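Local atomic coordinates of SM80.1 Vicilin (Solanum melongena, PDB entry 5VF5), a protein that probably serves as a 7S seed storage globulin, built from two cupin domains, one of which holds a copper ion. Residues A[146-151]-A[171-176]; A[230-235]-A[242-247]. All coordinates share one frame; numbering follows the deposited sequence. Where two conformers were deposited one is given.

Contact 1 of 2, residues A[146-151]-A[171-176]; sequences PESFYR and RLFRQQ
Phe173 lies against Tyr150 at the tightly packed end of this contact. The Tyr150 CB methylene sits over the centre of the Phe173 ring, 3.6 Å from its centroid and 12° off the normal, a CH-pi contact over the face. The two rings run nearly parallel, 18° between planes, but are slid so far apart that they barely overlap; Tyr150 CG and Phe173 CZ come within 3.5 Å. Ser148 OG flanks the same ring obliquely; this hydroxyl oxygen accepts from Tyr150 N in an ST turn and also bonds with Ser140 O, which fixes its rotation.

The solvent side, formed by the arginines, is looser. In the conformer given, Arg151 reaches alongside Phe173, and a bend in its chain (chi3 57°) brings NH1 to Phe173 O at 3.1 Å. The carbonyl oxygen lies in the guanidinium plane, whereas the nitrogen stands above the carbonyl plane. This bond takes up a carbonyl just past the end of helix 166-172. Arg151 NH1 also lies 3.7 Å from Arg174 CG. A separate touch, loose but covered by Leu63 of strand 60-65, sets Pro146 CD 4.3 Å from Gln176 CG. An offset, barely overlapping aromatic pair with a CH-pi contact thus joins the loop before helix 155-162 to the end of helix 166-172, at the base of a helical excursion from the N-terminal cupin domain.

Contact 2 of 2, residues A[230-235]-A[242-247]; sequences ASPERF and DAAVAF
Two backbone hydrogen bonds join Ala230 and Val245 as an antiparallel hydrogen-bonded pair: Ala230 N gives to Val245 O at 2.8 Å, and Val245 N gives to Ala230 O at 3.0 Å.

Weaker contacts to oxygen extend this pairing. Ala230 O also meets Ala244 CA at 3.2 Å, a CA-H...O contact bent to 124° at the hydrogen. Pro232 CD packs on Ala243 O at 3.3 Å, where a continuing pairing would call for an N-H, which proline lacks; this buried carbonyl oxygen has no hydrogen-bonding partner in the model. The proline CG rests 3.8 Å from Asp242 OD1, an oxygen whose polar partner is Met347 N.

Apolar contact is slight: Pro232 CD stands 4.3 Å from Ala244 CB. Beyond Pro232 the chain curls away in a turn in which, in the conformer given, Ser231 OG accepts from Arg234 N, an ST motif.

Strand pairing between the two segments therefore stops with Ala230: the proline nitrogen has no hydrogen to give, and its ring lies against Ala243 O instead of a donor, so that one buried carbonyl at the start of strand 243-250 meets carbon alone across this contact.

Along the chain the two contacts follow in series, contact 1 closing before contact 2 opens. Their centres lie 39 Å apart, with nearest atoms about 26 Å apart, and they share no strand or helix. Contact 1 falls on the helical excursion after strand 120-128, far out at about 32 Å from the centre of the chain. Contact 2 lies about 12 Å from that centre, in an antiparallel sheet of the second cupin domain, where Val245 also touches Ile72 and Val74 of strand 69-77 in the first. Contact 1 thus belongs to a peripheral helical arm, contact 2 to the buried side of the second domain that faces the first.

Contact 1 of 2, residues A[146-151]-A[171-176]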
# COMPACT_ATOMS: atom_id res chain seq x y z
N PRO A 146 9.11 -10.91 21.67
CA PRO A 146 7.66 -10.83 21.73
C PRO A 146 7.06 -12.05 22.42
O PRO A 146 7.69 -13.10 22.45
CB PRO A 146 7.26 -10.78 20.24
CG PRO A 146 8.27 -11.64 19.60
CD PRO A 146 9.56 -11.47 20.38
N GLU A 147 5.87 -11.89 23.00
CA GLU A 147 5.20 -13.01 23.63
C GLU A 147 4.84 -14.02 22.57
O GLU A 147 4.19 -13.66 21.58
CB GLU A 147 3.95 -12.55 24.38
CG GLU A 147 3.28 -13.62 25.19
CD GLU A 147 2.08 -13.03 25.89
OE1 GLU A 147 2.25 -12.06 26.67
OE2 GLU A 147 0.99 -13.53 25.62
N SER A 148 5.28 -15.27 22.76
CA SER A 148 4.84 -16.35 21.89
C SER A 148 3.48 -16.81 22.30
O SER A 148 3.20 -17.00 23.49
CB SER A 148 5.80 -17.54 21.99
OG SER A 148 5.31 -18.66 21.24
N PHE A 149 2.62 -17.07 21.33
CA PHE A 149 1.29 -17.63 21.66
C PHE A 149 1.35 -19.01 22.30
O PHE A 149 0.38 -19.45 22.88
CB PHE A 149 0.29 -17.57 20.50
CG PHE A 149 0.71 -18.34 19.27
CD1 PHE A 149 0.86 -19.73 19.27
CD2 PHE A 149 0.87 -17.68 18.08
CE1 PHE A 149 1.19 -20.42 18.12
CE2 PHE A 149 1.18 -18.37 16.92
CZ PHE A 149 1.34 -19.74 16.95
N TYR A 150 2.48 -19.71 22.17
CA TYR A 150 2.59 -21.00 22.86
C TYR A 150 2.46 -20.85 24.38
O TYR A 150 2.04 -21.78 25.05
CB TYR A 150 3.85 -21.72 22.51
CG TYR A 150 3.92 -22.34 21.10
CD1 TYR A 150 3.40 -23.57 20.84
CD2 TYR A 150 4.52 -21.66 20.07
CE1 TYR A 150 3.55 -24.17 19.61
CE2 TYR A 150 4.65 -22.25 18.82
CZ TYR A 150 4.12 -23.48 18.61
OH TYR A 150 4.30 -24.03 17.37
N ARG A 151 2.78 -19.68 24.91
CA ARG A 151 2.66 -19.45 26.35
C ARG A 151 1.22 -19.37 26.85
O ARG A 151 0.96 -19.43 28.07
CB ARG A 151 3.42 -18.20 26.73
CG ARG A 151 4.91 -18.38 26.55
CD ARG A 151 5.62 -17.05 26.62
NE ARG A 151 5.39 -16.29 27.85
CZ ARG A 151 6.29 -16.19 28.81
NH1 ARG A 151 7.44 -16.82 28.67
NH2 ARG A 151 6.02 -15.48 29.91
N ARG A 171 10.87 -23.67 29.46
CA ARG A 171 12.12 -22.93 29.31
C ARG A 171 12.36 -22.44 27.88
O ARG A 171 12.78 -21.32 27.68
CB ARG A 171 13.33 -23.79 29.74
CG ARG A 171 14.58 -22.99 30.01
CD ARG A 171 15.74 -23.85 30.55
NE ARG A 171 16.73 -24.15 29.50
CZ ARG A 171 17.72 -23.34 29.10
NH1 ARG A 171 17.92 -22.14 29.66
NH2 ARG A 171 18.53 -23.73 28.12
N LEU A 172 12.05 -23.28 26.88
CA LEU A 172 12.19 -22.92 25.46
C LEU A 172 11.45 -21.63 25.18
O LEU A 172 11.94 -20.75 24.47
CB LEU A 172 11.64 -24.04 24.57
CG LEU A 172 11.42 -23.73 23.07
CD1 LEU A 172 12.76 -23.56 22.38
CD2 LEU A 172 10.58 -24.79 22.37
N PHE A 173 10.26 -21.54 25.72
CA PHE A 173 9.37 -20.42 25.45
C PHE A 173 9.57 -19.22 26.34
O PHE A 173 8.79 -18.30 26.27
CB PHE A 173 7.91 -20.87 25.42
CG PHE A 173 7.59 -21.76 24.25
CD1 PHE A 173 7.70 -21.30 22.96
CD2 PHE A 173 7.19 -23.07 24.45
CE1 PHE A 173 7.43 -22.14 21.90
CE2 PHE A 173 6.89 -23.88 23.40
CZ PHE A 173 7.05 -23.43 22.11
N ARG A 174 10.66 -19.23 27.13
CA ARG A 174 11.09 -18.08 27.97
C ARG A 174 12.41 -17.45 27.53
O ARG A 174 12.80 -16.42 28.05
CB ARG A 174 11.29 -18.50 29.46
CG ARG A 174 10.08 -18.88 30.27
CD ARG A 174 10.43 -18.86 31.77
NE ARG A 174 11.57 -19.70 32.16
CZ ARG A 174 11.51 -20.99 32.51
NH1 ARG A 174 10.35 -21.66 32.50
NH2 ARG A 174 12.63 -21.64 32.85
N GLN A 175 13.12 -18.05 26.58
CA GLN A 175 14.48 -17.61 26.27
C GLN A 175 14.52 -16.31 25.49
O GLN A 175 15.45 -15.53 25.67
CB GLN A 175 15.24 -18.68 25.49
CG GLN A 175 15.42 -19.97 26.25
CD GLN A 175 16.03 -19.73 27.61
OE1 GLN A 175 17.18 -19.27 27.70
NE2 GLN A 175 15.24 -19.97 28.70
N GLN A 176 13.58 -16.11 24.55
CA GLN A 176 13.59 -14.93 23.69
C GLN A 176 13.04 -13.72 24.41
O GLN A 176 11.88 -13.71 24.80
CB GLN A 176 12.77 -15.20 22.41
CG GLN A 176 12.78 -14.05 21.40
CD GLN A 176 14.16 -13.73 20.92
OE1 GLN A 176 14.86 -12.91 21.52
NE2 GLN A 176 14.60 -14.41 19.87

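Contact 2 of 2, residues A[230-235]-A[242-247]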
# COMPACT_ATOMS: atom_id res chain seq x y z
N ALA A 230 -0.82 -3.17 -11.55
CA ALA A 230 -1.11 -4.57 -11.52
C ALA A 230 -2.59 -4.72 -11.17
O ALA A 230 -2.99 -4.43 -10.03
CB ALA A 230 -0.22 -5.26 -10.49
N SER A 231 -3.38 -5.13 -12.16
CA SER A 231 -4.82 -5.28 -12.04
C SER A 231 -5.20 -6.73 -11.83
O SER A 231 -4.48 -7.63 -12.31
CB SER A 231 -5.52 -4.84 -13.34
OG SER A 231 -5.27 -5.77 -14.41
N PRO A 232 -6.33 -6.98 -11.17
CA PRO A 232 -6.80 -8.36 -11.06
C PRO A 232 -7.21 -8.96 -12.39
O PRO A 232 -7.29 -10.17 -12.50
CB PRO A 232 -7.96 -8.26 -10.07
CG PRO A 232 -8.44 -6.85 -10.21
CD PRO A 232 -7.24 -6.05 -10.49
N GLU A 233 -7.50 -8.12 -13.40
CA GLU A 233 -7.78 -8.65 -14.74
C GLU A 233 -6.59 -9.46 -15.22
O GLU A 233 -6.75 -10.51 -15.84
CB GLU A 233 -8.06 -7.51 -15.72
CG GLU A 233 -9.46 -6.91 -15.68
CD GLU A 233 -9.62 -5.74 -14.73
OE1 GLU A 233 -8.80 -5.63 -13.77
OE2 GLU A 233 -10.59 -4.95 -14.93
N ARG A 234 -5.39 -8.93 -15.00
CA ARG A 234 -4.15 -9.57 -15.43
C ARG A 234 -3.53 -10.57 -14.47
O ARG A 234 -2.95 -11.56 -14.90
CB ARG A 234 -3.15 -8.48 -15.78
CG ARG A 234 -1.79 -8.98 -16.18
CD ARG A 234 -0.91 -7.89 -16.72
NE ARG A 234 0.42 -8.40 -16.94
CZ ARG A 234 1.52 -7.65 -17.03
NH1 ARG A 234 1.46 -6.32 -16.96
NH2 ARG A 234 2.70 -8.24 -17.22
N PHE A 235 -3.60 -10.27 -13.18
CA PHE A 235 -2.90 -11.02 -12.15
C PHE A 235 -3.90 -11.76 -11.31
O PHE A 235 -4.56 -11.17 -10.43
CB PHE A 235 -2.07 -10.06 -11.31
CG PHE A 235 -0.88 -9.52 -12.06
CD1 PHE A 235 0.28 -10.28 -12.19
CD2 PHE A 235 -0.95 -8.31 -12.68
CE1 PHE A 235 1.35 -9.79 -12.93
CE2 PHE A 235 0.11 -7.81 -13.40
CZ PHE A 235 1.27 -8.55 -13.51
N ASP A 242 -9.85 -8.69 -4.90
CA ASP A 242 -10.31 -7.72 -5.88
C ASP A 242 -9.55 -6.42 -5.70
O ASP A 242 -10.12 -5.34 -5.62
CB ASP A 242 -11.82 -7.53 -5.85
CG ASP A 242 -12.32 -6.75 -7.02
OD1 ASP A 242 -11.62 -6.71 -8.07
OD2 ASP A 242 -13.42 -6.16 -6.92
N ALA A 243 -8.24 -6.56 -5.66
CA ALA A 243 -7.32 -5.46 -5.41
C ALA A 243 -6.41 -5.19 -6.60
O ALA A 243 -6.10 -6.09 -7.38
CB ALA A 243 -6.52 -5.70 -4.15
N ALA A 244 -5.92 -3.97 -6.69
CA ALA A 244 -4.89 -3.59 -7.61
C ALA A 244 -3.74 -2.97 -6.86
O ALA A 244 -3.92 -2.44 -5.74
CB ALA A 244 -5.41 -2.60 -8.61
N VAL A 245 -2.58 -2.95 -7.49
CA VAL A 245 -1.43 -2.22 -6.98
C VAL A 245 -0.96 -1.28 -8.06
O VAL A 245 -0.59 -1.73 -9.15
CB VAL A 245 -0.26 -3.13 -6.53
CG1 VAL A 245 0.86 -2.28 -5.99
CG2 VAL A 245 -0.76 -4.19 -5.56
N ALA A 246 -0.98 0.01 -7.78
CA ALA A 246 -0.68 1.04 -8.73
C ALA A 246 0.62 1.72 -8.28
O ALA A 246 0.86 1.97 -7.09
CB ALA A 246 -1.79 2.05 -8.85
N PHE A 247 1.43 2.08 -9.25
CA PHE A 247 2.65 2.83 -9.06
C PHE A 247 2.57 4.11 -9.89
O PHE A 247 2.40 4.05 -11.11
CB PHE A 247 3.84 2.00 -9.54
CG PHE A 247 3.95 0.66 -8.86
CD1 PHE A 247 3.25 -0.44 -9.31
CD2 PHE A 247 4.73 0.55 -7.71
CE1 PHE A 247 3.39 -1.66 -8.68
CE2 PHE A 247 4.90 -0.69 -7.08
CZ PHE A 247 4.19 -1.79 -7.55